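Local coordinates for protein GP37 (PDB 5FT0) that probably inhibits the host RNA degradosome by acting on the ribonuclease RNase E during infection of Pseudomonas by phage phiKZ, at residues R77-N82 / G215-V220; K84-L89 / T181-N186. All blocks are in the same frame, centred on the assembly; numbering follows the deposited sequence.

Interaction 1. Residues R77-N82 / G215-V220; sequences RIIADN and GCHPDV
Ile79 of helix 67-82 meets His217 and Val220 across a buried contact that covers 125 Å² in all. Along 215-220, Gly215 is held in the sheet by backbone hydrogen bonding with Val223, while Cys216 bonds through its backbone to Leu188 and rests its side chain on Phe190. His217 then presents its imidazole to the helix. The terminal methyl CD1 of Ile79 sits 3.5 Å from the centroid of the His217 ring and only 7° off the ring normal, a CH-pi contact over the middle of the face. Because Ile79 has an extended end (chi2 169°), CD1 reaches the ring centre, whereas its CG2 branch grazes the rim, 4.1 Å from CD2 of His217. Strands 206-217 and 220-232 are antiparallel neighbours in the larger sheet, and the chain reverses between them in a beta hairpin through a type I turn from His217 to Val220. Pro218, the next residue in the turn, places its CD 3.2 Å above the other face of the His217 ring, offset toward the rim, so that the imidazole lies between proline and isoleucine. The amide N of Asp219 donates to ND1 of His217 at 3.1 Å, a fairly straight bond (165°) tilted somewhat from the ring plane. With NE2 bonded to the carbonyl O of Ala14, both ring nitrogens are engaged and the ring's rotation is fixed. The carboxylate of Asp219 makes a salt bridge with Lys17. Val220 closes the turn and brings CG1 to 4.1 Å from CD1 of Ile79, beside the histidine; Leu15, Leu18 and Val223 also touch that isoleucine.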
loop_
_atom_site.group_PDB
_atom_site.type_symbol
_atom_site.label_atom_id
_atom_site.label_comp_id
_atom_site.label_asym_id
_atom_site.label_seq_id
_atom_site.Cartn_x
_atom_site.Cartn_y
_atom_site.Cartn_z
ATOM N N ARG A 77 -9.961 -10.833 -20.136
ATOM C CA ARG A 77 -9.157 -10.014 -19.234
ATOM C C ARG A 77 -7.689 -10.425 -19.280
ATOM O O ARG A 77 -6.798 -9.576 -19.160
ATOM C CB ARG A 77 -9.692 -10.106 -17.803
ATOM C CG ARG A 77 -11.142 -9.642 -17.613
ATOM C CD ARG A 77 -11.362 -8.207 -18.076
ATOM N NE ARG A 77 -10.556 -7.241 -17.327
ATOM C CZ ARG A 77 -10.995 -6.539 -16.287
ATOM N NH1 ARG A 77 -12.240 -6.694 -15.857
ATOM N NH2 ARG A 77 -10.190 -5.680 -15.677
ATOM N N ILE A 78 -7.415 -11.722 -19.441
ATOM C CA ILE A 78 -6.029 -12.173 -19.541
ATOM C C ILE A 78 -5.404 -11.691 -20.846
ATOM O O ILE A 78 -4.248 -11.251 -20.872
ATOM C CB ILE A 78 -5.953 -13.705 -19.405
ATOM C CG1 ILE A 78 -6.449 -14.149 -18.029
ATOM C CG2 ILE A 78 -4.530 -14.202 -19.650
ATOM C CD1 ILE A 78 -6.466 -15.655 -17.850
ATOM N N ILE A 79 -6.155 -11.766 -21.947
ATOM C CA ILE A 79 -5.657 -11.276 -23.229
ATOM C C ILE A 79 -5.333 -9.790 -23.137
ATOM O O ILE A 79 -4.237 -9.350 -23.508
ATOM C CB ILE A 79 -6.677 -11.561 -24.344
ATOM C CG1 ILE A 79 -6.853 -13.071 -24.539
ATOM C CG2 ILE A 79 -6.254 -10.880 -25.643
ATOM C CD1 ILE A 79 -8.022 -13.429 -25.423
ATOM N N ALA A 80 -6.282 -8.996 -22.633
ATOM C CA ALA A 80 -6.048 -7.562 -22.489
ATOM C C ALA A 80 -4.869 -7.282 -21.566
ATOM O O ALA A 80 -4.093 -6.349 -21.803
ATOM C CB ALA A 80 -7.312 -6.874 -21.973
ATOM N N ASP A 81 -4.713 -8.089 -20.512
ATOM C CA ASP A 81 -3.604 -7.906 -19.580
ATOM C C ASP A 81 -2.249 -8.097 -20.250
ATOM O O ASP A 81 -1.250 -7.523 -19.801
ATOM C CB ASP A 81 -3.742 -8.878 -18.408
ATOM C CG ASP A 81 -4.220 -8.201 -17.143
ATOM O OD1 ASP A 81 -3.806 -7.047 -16.898
ATOM O OD2 ASP A 81 -5.000 -8.822 -16.392
ATOM N N ASN A 82 -2.182 -8.901 -21.306
ATOM C CA ASN A 82 -0.907 -9.223 -21.928
ATOM C C ASN A 82 -0.615 -8.402 -23.174
ATOM O O ASN A 82 0.469 -8.548 -23.748
ATOM C CB ASN A 82 -0.851 -10.716 -22.263
ATOM C CG ASN A 82 -0.537 -11.564 -21.046
ATOM O OD1 ASN A 82 0.628 -11.767 -20.707
ATOM N ND2 ASN A 82 -1.576 -12.045 -20.371
ATOM N N GLY A 215 -11.269 -4.735 -29.398
ATOM C CA GLY A 215 -10.510 -5.617 -30.261
ATOM C C GLY A 215 -11.234 -6.920 -30.527
ATOM O O GLY A 215 -11.931 -7.451 -29.661
ATOM N N CYS A 216 -11.050 -7.438 -31.737
ATOM C CA CYS A 216 -11.583 -8.737 -32.117
ATOM C C CYS A 216 -10.523 -9.808 -31.893
ATOM O O CYS A 216 -9.392 -9.682 -32.372
ATOM C CB CYS A 216 -12.026 -8.727 -33.579
ATOM S SG CYS A 216 -12.795 -10.257 -34.142
ATOM N N HIS A 217 -10.892 -10.856 -31.163
ATOM C CA HIS A 217 -10.021 -11.986 -30.896
ATOM C C HIS A 217 -10.816 -13.268 -31.107
ATOM O O HIS A 217 -11.995 -13.331 -30.741
ATOM C CB HIS A 217 -9.469 -11.926 -29.463
ATOM C CG HIS A 217 -8.444 -12.973 -29.159
ATOM N ND1 HIS A 217 -8.776 -14.276 -28.854
ATOM C CD2 HIS A 217 -7.093 -12.905 -29.095
ATOM C CE1 HIS A 217 -7.672 -14.968 -28.628
ATOM N NE2 HIS A 217 -6.637 -14.158 -28.766
ATOM N N PRO A 218 -10.206 -14.297 -31.698
ATOM C CA PRO A 218 -10.981 -15.492 -32.080
ATOM C C PRO A 218 -11.654 -16.215 -30.922
ATOM O O PRO A 218 -12.632 -16.933 -31.158
ATOM C CB PRO A 218 -9.932 -16.387 -32.755
ATOM C CG PRO A 218 -8.869 -15.449 -33.213
ATOM C CD PRO A 218 -8.819 -14.355 -32.190
ATOM N N ASP A 219 -11.177 -16.055 -29.688
ATOM C CA ASP A 219 -11.638 -16.872 -28.572
ATOM C C ASP A 219 -12.598 -16.150 -27.636
ATOM O O ASP A 219 -13.150 -16.784 -26.732
ATOM C CB ASP A 219 -10.439 -17.386 -27.769
ATOM C CG ASP A 219 -9.560 -18.323 -28.575
ATOM O OD1 ASP A 219 -10.078 -18.956 -29.519
ATOM O OD2 ASP A 219 -8.354 -18.428 -28.267
ATOM N N VAL A 220 -12.811 -14.848 -27.817
ATOM C CA VAL A 220 -13.641 -14.068 -26.910
ATOM C C VAL A 220 -14.533 -13.147 -27.726
ATOM O O VAL A 220 -14.274 -12.868 -28.900
ATOM C CB VAL A 220 -12.802 -13.241 -25.910
ATOM C CG1 VAL A 220 -12.015 -14.155 -24.979
ATOM C CG2 VAL A 220 -11.879 -12.296 -26.655
#

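Interaction 2. Residues K84-L89 / T181-N186; sequences KYVDNL and TDYFAN
Tyr183, Leu89 and Val86 make up nearly all of this contact, and Tyr183 has the most surface buried. With CG anti to the backbone N (chi1 -171°), the tyrosine extends from helix 158-187 toward the chain leading into helix 87-98. Leu89 crosses it at about a right angle and lays both methyls along one side of the base of the side chain: CD1 lies over that ring face, 4.0 Å from CG of Tyr183 and offset toward the rim, and CD2 comes equally close to the CB of Tyr183. Val86 points back at the oncoming tyrosine and meets the outer half of its ring, on the same side of the ring plane as Leu89. Its CG1 is 3.5 Å from CE1 of Tyr183, meeting the ring obliquely, and its CG2 lies 3.7 Å from the hydroxyl OH of Tyr183. That hydroxyl is hydrogen-bonded to the carbonyl O of Asp19, so the polar tip of this buried residue is satisfied beyond its apolar neighbours, Leu18, Leu83 and Leu188 among them. One residue further along 181-186, the ring of Phe184 meets that of Phe213 and joins the helix to the larger sheet. Val86 occupies the N-cap position of helix 87-98, and Leu89 lies in its first turn: the contact is helix-to-helix packing in an alpha+beta fold, whose helices lie against an antiparallel sheet.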
loop_
_atom_site.group_PDB
_atom_site.type_symbol
_atom_site.label_atom_id
_atom_site.label_comp_id
_atom_site.label_asym_id
_atom_site.label_seq_id
_atom_site.Cartn_x
_atom_site.Cartn_y
_atom_site.Cartn_z
ATOM N N LYS A 84 0.115 -5.409 -23.053
ATOM C CA LYS A 84 1.238 -4.589 -22.616
ATOM C C LYS A 84 2.581 -5.184 -23.012
ATOM O O LYS A 84 3.563 -4.443 -23.130
ATOM C CB LYS A 84 1.199 -4.412 -21.097
ATOM C CG LYS A 84 0.277 -3.313 -20.615
ATOM C CD LYS A 84 0.083 -3.409 -19.112
ATOM C CE LYS A 84 -0.765 -4.620 -18.759
ATOM N NZ LYS A 84 -0.618 -5.018 -17.334
ATOM N N TYR A 85 2.648 -6.497 -23.213
ATOM C CA TYR A 85 3.898 -7.176 -23.514
ATOM C C TYR A 85 4.089 -7.446 -25.000
ATOM O O TYR A 85 5.111 -8.022 -25.384
ATOM C CB TYR A 85 3.980 -8.482 -22.720
ATOM C CG TYR A 85 3.755 -8.269 -21.240
ATOM C CD1 TYR A 85 4.605 -7.453 -20.503
ATOM C CD2 TYR A 85 2.687 -8.866 -20.583
ATOM C CE1 TYR A 85 4.404 -7.244 -19.150
ATOM C CE2 TYR A 85 2.477 -8.663 -19.230
ATOM C CZ TYR A 85 3.340 -7.852 -18.519
ATOM O OH TYR A 85 3.139 -7.647 -17.174
ATOM N N VAL A 86 3.133 -7.045 -25.840
ATOM C CA VAL A 86 3.342 -7.078 -27.281
ATOM C C VAL A 86 4.512 -6.170 -27.625
ATOM O O VAL A 86 4.584 -5.027 -27.155
ATOM C CB VAL A 86 2.058 -6.660 -28.013
ATOM C CG1 VAL A 86 2.335 -6.400 -29.483
ATOM C CG2 VAL A 86 0.987 -7.736 -27.858
ATOM N N ASP A 87 5.437 -6.683 -28.448
ATOM C CA ASP A 87 6.692 -6.005 -28.764
ATOM C C ASP A 87 6.530 -4.505 -28.991
ATOM O O ASP A 87 7.080 -3.688 -28.243
ATOM C CB ASP A 87 7.331 -6.646 -30.002
ATOM C CG ASP A 87 7.911 -8.016 -29.721
ATOM O OD1 ASP A 87 8.193 -8.320 -28.545
ATOM O OD2 ASP A 87 8.092 -8.790 -30.685
ATOM N N ASN A 88 5.766 -4.127 -30.019
ATOM C CA ASN A 88 5.655 -2.719 -30.380
ATOM C C ASN A 88 4.912 -1.898 -29.333
ATOM O O ASN A 88 5.141 -0.688 -29.238
ATOM C CB ASN A 88 4.971 -2.577 -31.740
ATOM C CG ASN A 88 5.842 -3.073 -32.882
ATOM O OD1 ASN A 88 7.065 -3.127 -32.760
ATOM N ND2 ASN A 88 5.218 -3.429 -33.999
ATOM N N LEU A 89 4.025 -2.519 -28.553
ATOM C CA LEU A 89 3.345 -1.785 -27.491
ATOM C C LEU A 89 4.238 -1.639 -26.269
ATOM O O LEU A 89 4.270 -0.577 -25.637
ATOM C CB LEU A 89 2.036 -2.488 -27.123
ATOM C CG LEU A 89 1.073 -2.730 -28.288
ATOM C CD1 LEU A 89 -0.239 -3.318 -27.792
ATOM C CD2 LEU A 89 0.834 -1.446 -29.068
ATOM N N THR A 181 -3.587 2.402 -30.958
ATOM C CA THR A 181 -4.622 2.642 -31.959
ATOM C C THR A 181 -4.393 1.785 -33.198
ATOM O O THR A 181 -5.323 1.156 -33.713
ATOM C CB THR A 181 -4.654 4.124 -32.331
ATOM O OG1 THR A 181 -4.875 4.908 -31.150
ATOM C CG2 THR A 181 -5.766 4.399 -33.332
ATOM N N ASP A 182 -3.150 1.743 -33.684
ATOM C CA ASP A 182 -2.844 0.938 -34.861
ATOM C C ASP A 182 -2.981 -0.550 -34.565
ATOM O O ASP A 182 -3.525 -1.305 -35.379
ATOM C CB ASP A 182 -1.436 1.258 -35.367
ATOM C CG ASP A 182 -1.338 2.643 -35.970
ATOM O OD1 ASP A 182 -2.392 3.220 -36.314
ATOM O OD2 ASP A 182 -0.206 3.150 -36.107
ATOM N N TYR A 183 -2.492 -0.992 -33.402
ATOM C CA TYR A 183 -2.556 -2.413 -33.073
ATOM C C TYR A 183 -3.995 -2.911 -33.057
ATOM O O TYR A 183 -4.306 -3.962 -33.628
ATOM C CB TYR A 183 -1.883 -2.687 -31.729
ATOM C CG TYR A 183 -1.730 -4.165 -31.461
ATOM C CD1 TYR A 183 -0.603 -4.852 -31.887
ATOM C CD2 TYR A 183 -2.722 -4.879 -30.799
ATOM C CE1 TYR A 183 -0.460 -6.206 -31.656
ATOM C CE2 TYR A 183 -2.590 -6.237 -30.564
ATOM C CZ TYR A 183 -1.455 -6.894 -30.994
ATOM O OH TYR A 183 -1.314 -8.246 -30.769
ATOM N N PHE A 184 -4.892 -2.172 -32.404
ATOM C CA PHE A 184 -6.284 -2.606 -32.352
ATOM C C PHE A 184 -6.931 -2.566 -33.730
ATOM O O PHE A 184 -7.690 -3.473 -34.092
ATOM C CB PHE A 184 -7.067 -1.747 -31.357
ATOM C CG PHE A 184 -7.110 -2.325 -29.971
ATOM C CD1 PHE A 184 -6.059 -2.128 -29.086
ATOM C CD2 PHE A 184 -8.198 -3.077 -29.556
ATOM C CE1 PHE A 184 -6.097 -2.668 -27.810
ATOM C CE2 PHE A 184 -8.242 -3.622 -28.284
ATOM C CZ PHE A 184 -7.191 -3.416 -27.407
ATOM N N ALA A 185 -6.626 -1.537 -34.524
ATOM C CA ALA A 185 -7.268 -1.397 -35.828
ATOM C C ALA A 185 -6.747 -2.421 -36.829
ATOM O O ALA A 185 -7.505 -2.903 -37.679
ATOM C CB ALA A 185 -7.069 0.020 -36.360
ATOM N N ASN A 186 -5.463 -2.773 -36.744
ATOM C CA ASN A 186 -4.838 -3.642 -37.736
ATOM C C ASN A 186 -4.658 -5.078 -37.270
ATOM O O ASN A 186 -4.658 -5.988 -38.106
ATOM C CB ASN A 186 -3.469 -3.082 -38.143
ATOM C CG ASN A 186 -3.553 -1.663 -38.672
ATOM O OD1 ASN A 186 -4.513 -1.298 -39.349
ATOM N ND2 ASN A 186 -2.546 -0.852 -38.357
#

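How the interactions relate
Interactions 1 and 2 have centres 12 Å apart and meet where Gly215 N lies 3.4 Å from CE2 of Phe184, a packing contact between the hairpin strand and helix 158-187. Helices 67-82 and 87-98 follow each other in the chain. Both segments of interaction 2 lie between those of interaction 1, so it is nested in the loop that interaction 1 closes. Leu18 touches both Ile79 and Tyr183, linking the two apolar clusters. The bound arginine is about 11 Å from the His217 side chain and about 14 Å from that of Tyr183; its pocket includes Phe190, which Cys216 touches. Neither contact lines that pocket, but the strand that carries His217 also supplies its Glu214.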